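Local coordinates for chloride intracellular channel exc-4 (Caenorhabditis elegans, PDB 2YV9), which may insert into membranes to form chloride channels and is required to keep the lumen of the growing excretory canal at its proper size, at residues Arg135-Phe140 with Ser148-Leu153. Sequence-based numbering, arbitrary orientation.
Sequences RAKVEF and SRVEDL
Lys137 and Ser148 carry the polar half of this contact, an example of a lysine tying a returning loop to the helix it has just left. The ammonium gives two hydrogen bonds to one residue: NZ of Lys137 lies 2.8 Å from the backbone O of Ser148 and 3.1 Å from its OG. At the carbonyl the C=O...NZ angle is 133°, and NZ stands 26° off the plane of that group. The lysine chain runs nearly extended as far as CE and bends only at its last torsion (chi4 -84°), which turns NZ onto the serine. Asp141, just past the segment, completes the cluster, with OD2 in a salt bridge to Lys137 and OD1 hydrogen-bonded to Ser148 OG. In this GST-like fold the contact pins the loop that leads into helix 155-178 back against the last turns of helix 117-140, in the helical domain. A methionine in place of Lys137 would probably leave the Ser148 carbonyl and the Asp141 carboxylate without their shared charged partner, letting the loop drift from the helix. The apolar half is built by Phe140 and Leu153, whose side chains run antiparallel alongside one another; CD2 of Leu153 sits 3.7 Å from CD2 of the Phe140 ring. Ser148 OG approaches the rim of that ring close to its plane, 3.8 Å from Phe140 CD2, while Ile157 and Pro154 also pack against Phe140.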
loop_
_atom_site.group_PDB
_atom_site.type_symbol
_atom_site.label_atom_id
_atom_site.label_comp_id
_atom_site.label_asym_id
_atom_site.label_seq_id
_atom_site.Cartn_x
_atom_site.Cartn_y
_atom_site.Cartn_z
ATOM N N ARG A 135 -2.432 2.478 22.642
ATOM C CA ARG A 135 -2.728 3.899 22.744
ATOM C C ARG A 135 -3.340 4.236 24.132
ATOM O O ARG A 135 -2.950 5.233 24.776
ATOM C CB ARG A 135 -3.670 4.324 21.630
ATOM C CG ARG A 135 -4.209 5.757 21.751
ATOM C CD ARG A 135 -3.064 6.755 21.525
ATOM N NE ARG A 135 -3.487 8.156 21.424
ATOM C CZ ARG A 135 -4.111 8.676 20.370
ATOM N NH1 ARG A 135 -4.472 7.927 19.353
ATOM N NH2 ARG A 135 -4.439 9.967 20.363
ATOM N N ALA A 136 -4.281 3.417 24.624
ATOM C CA ALA A 136 -4.940 3.734 25.911
ATOM C C ALA A 136 -3.928 3.705 27.057
ATOM O O ALA A 136 -3.939 4.594 27.921
ATOM C CB ALA A 136 -6.040 2.734 26.181
ATOM N N LYS A 137 -3.042 2.716 27.085
ATOM C CA LYS A 137 -2.140 2.609 28.218
ATOM C C LYS A 137 -1.070 3.706 28.174
ATOM O O LYS A 137 -0.708 4.324 29.222
ATOM C CB LYS A 137 -1.465 1.246 28.335
ATOM C CG LYS A 137 -0.950 1.047 29.757
ATOM C CD LYS A 137 -0.001 -0.110 29.837
ATOM C CE LYS A 137 0.377 -0.367 31.263
ATOM N NZ LYS A 137 1.470 0.503 31.666
ATOM N N VAL A 138 -0.601 3.962 26.959
ATOM C CA VAL A 138 0.423 5.053 26.782
ATOM C C VAL A 138 -0.113 6.386 27.264
ATOM O O VAL A 138 0.584 7.175 27.932
ATOM C CB VAL A 138 0.918 5.160 25.310
ATOM C CG1 VAL A 138 1.594 6.514 25.019
ATOM C CG2 VAL A 138 1.867 3.989 25.023
ATOM N N GLU A 139 -1.356 6.672 26.925
ATOM C CA GLU A 139 -1.969 7.943 27.358
ATOM C C GLU A 139 -2.252 7.925 28.877
ATOM O O GLU A 139 -2.142 8.951 29.584
ATOM C CB GLU A 139 -3.254 8.221 26.584
ATOM C CG GLU A 139 -3.066 8.323 25.079
ATOM C CD GLU A 139 -2.491 9.658 24.562
ATOM O OE1 GLU A 139 -2.156 10.569 25.363
ATOM O OE2 GLU A 139 -2.419 9.796 23.313
ATOM N N PHE A 140 -2.609 6.766 29.398
ATOM C CA PHE A 140 -2.884 6.662 30.830
ATOM C C PHE A 140 -1.619 6.905 31.639
ATOM O O PHE A 140 -1.651 7.498 32.749
ATOM C CB PHE A 140 -3.424 5.262 31.154
ATOM C CG PHE A 140 -3.856 5.114 32.555
ATOM C CD1 PHE A 140 -4.964 5.822 33.022
ATOM C CD2 PHE A 140 -3.157 4.316 33.438
ATOM C CE1 PHE A 140 -5.366 5.697 34.340
ATOM C CE2 PHE A 140 -3.563 4.187 34.744
ATOM C CZ PHE A 140 -4.659 4.883 35.198
ATOM N N SER A 148 2.073 2.222 34.954
ATOM C CA SER A 148 1.114 1.404 35.669
ATOM C C SER A 148 1.321 -0.073 35.359
ATOM O O SER A 148 1.779 -0.435 34.269
ATOM C CB SER A 148 -0.262 1.769 35.223
ATOM O OG SER A 148 -0.327 1.772 33.784
ATOM N N ARG A 149 0.957 -0.908 36.320
ATOM C CA ARG A 149 0.894 -2.334 36.064
ATOM C C ARG A 149 -0.421 -2.608 35.395
ATOM O O ARG A 149 -1.444 -2.003 35.724
ATOM C CB ARG A 149 0.943 -3.095 37.378
ATOM C CG ARG A 149 2.257 -2.966 38.124
ATOM C CD ARG A 149 2.343 -3.987 39.285
ATOM N NE ARG A 149 1.212 -3.842 40.202
ATOM C CZ ARG A 149 0.824 -4.758 41.091
ATOM N NH1 ARG A 149 1.479 -5.912 41.230
ATOM N NH2 ARG A 149 -0.230 -4.514 41.858
ATOM N N VAL A 150 -0.456 -3.584 34.477
ATOM C CA VAL A 150 -1.737 -3.902 33.834
ATOM C C VAL A 150 -2.825 -4.304 34.863
ATOM O O VAL A 150 -3.995 -3.934 34.699
ATOM C CB VAL A 150 -1.512 -5.045 32.841
ATOM C CG1 VAL A 150 -2.859 -5.692 32.385
ATOM C CG2 VAL A 150 -0.662 -4.552 31.660
ATOM N N GLU A 151 -2.442 -5.035 35.913
ATOM C CA GLU A 151 -3.402 -5.497 36.922
ATOM C C GLU A 151 -4.044 -4.341 37.690
ATOM O O GLU A 151 -5.146 -4.490 38.209
ATOM C CB GLU A 151 -2.728 -6.478 37.902
ATOM C CG GLU A 151 -1.651 -5.873 38.766
ATOM C CD GLU A 151 -0.895 -6.919 39.552
ATOM O OE1 GLU A 151 -1.515 -7.591 40.413
ATOM O OE2 GLU A 151 0.325 -7.063 39.307
ATOM N N ASP A 152 -3.376 -3.188 37.730
ATOM C CA ASP A 152 -3.928 -1.984 38.391
ATOM C C ASP A 152 -4.737 -1.051 37.495
ATOM O O ASP A 152 -5.115 0.039 37.930
ATOM C CB ASP A 152 -2.810 -1.167 39.042
ATOM C CG ASP A 152 -2.008 -1.971 40.032
ATOM O OD1 ASP A 152 -2.609 -2.867 40.654
ATOM O OD2 ASP A 152 -0.789 -1.703 40.183
ATOM N N LEU A 153 -5.017 -1.440 36.257
ATOM C CA LEU A 153 -5.632 -0.508 35.327
ATOM C C LEU A 153 -7.116 -0.402 35.562
ATOM O O LEU A 153 -7.749 -1.413 35.855
ATOM C CB LEU A 153 -5.417 -0.959 33.879
ATOM C CG LEU A 153 -3.984 -0.842 33.380
ATOM C CD1 LEU A 153 -3.847 -1.522 32.038
ATOM C CD2 LEU A 153 -3.585 0.672 33.305
#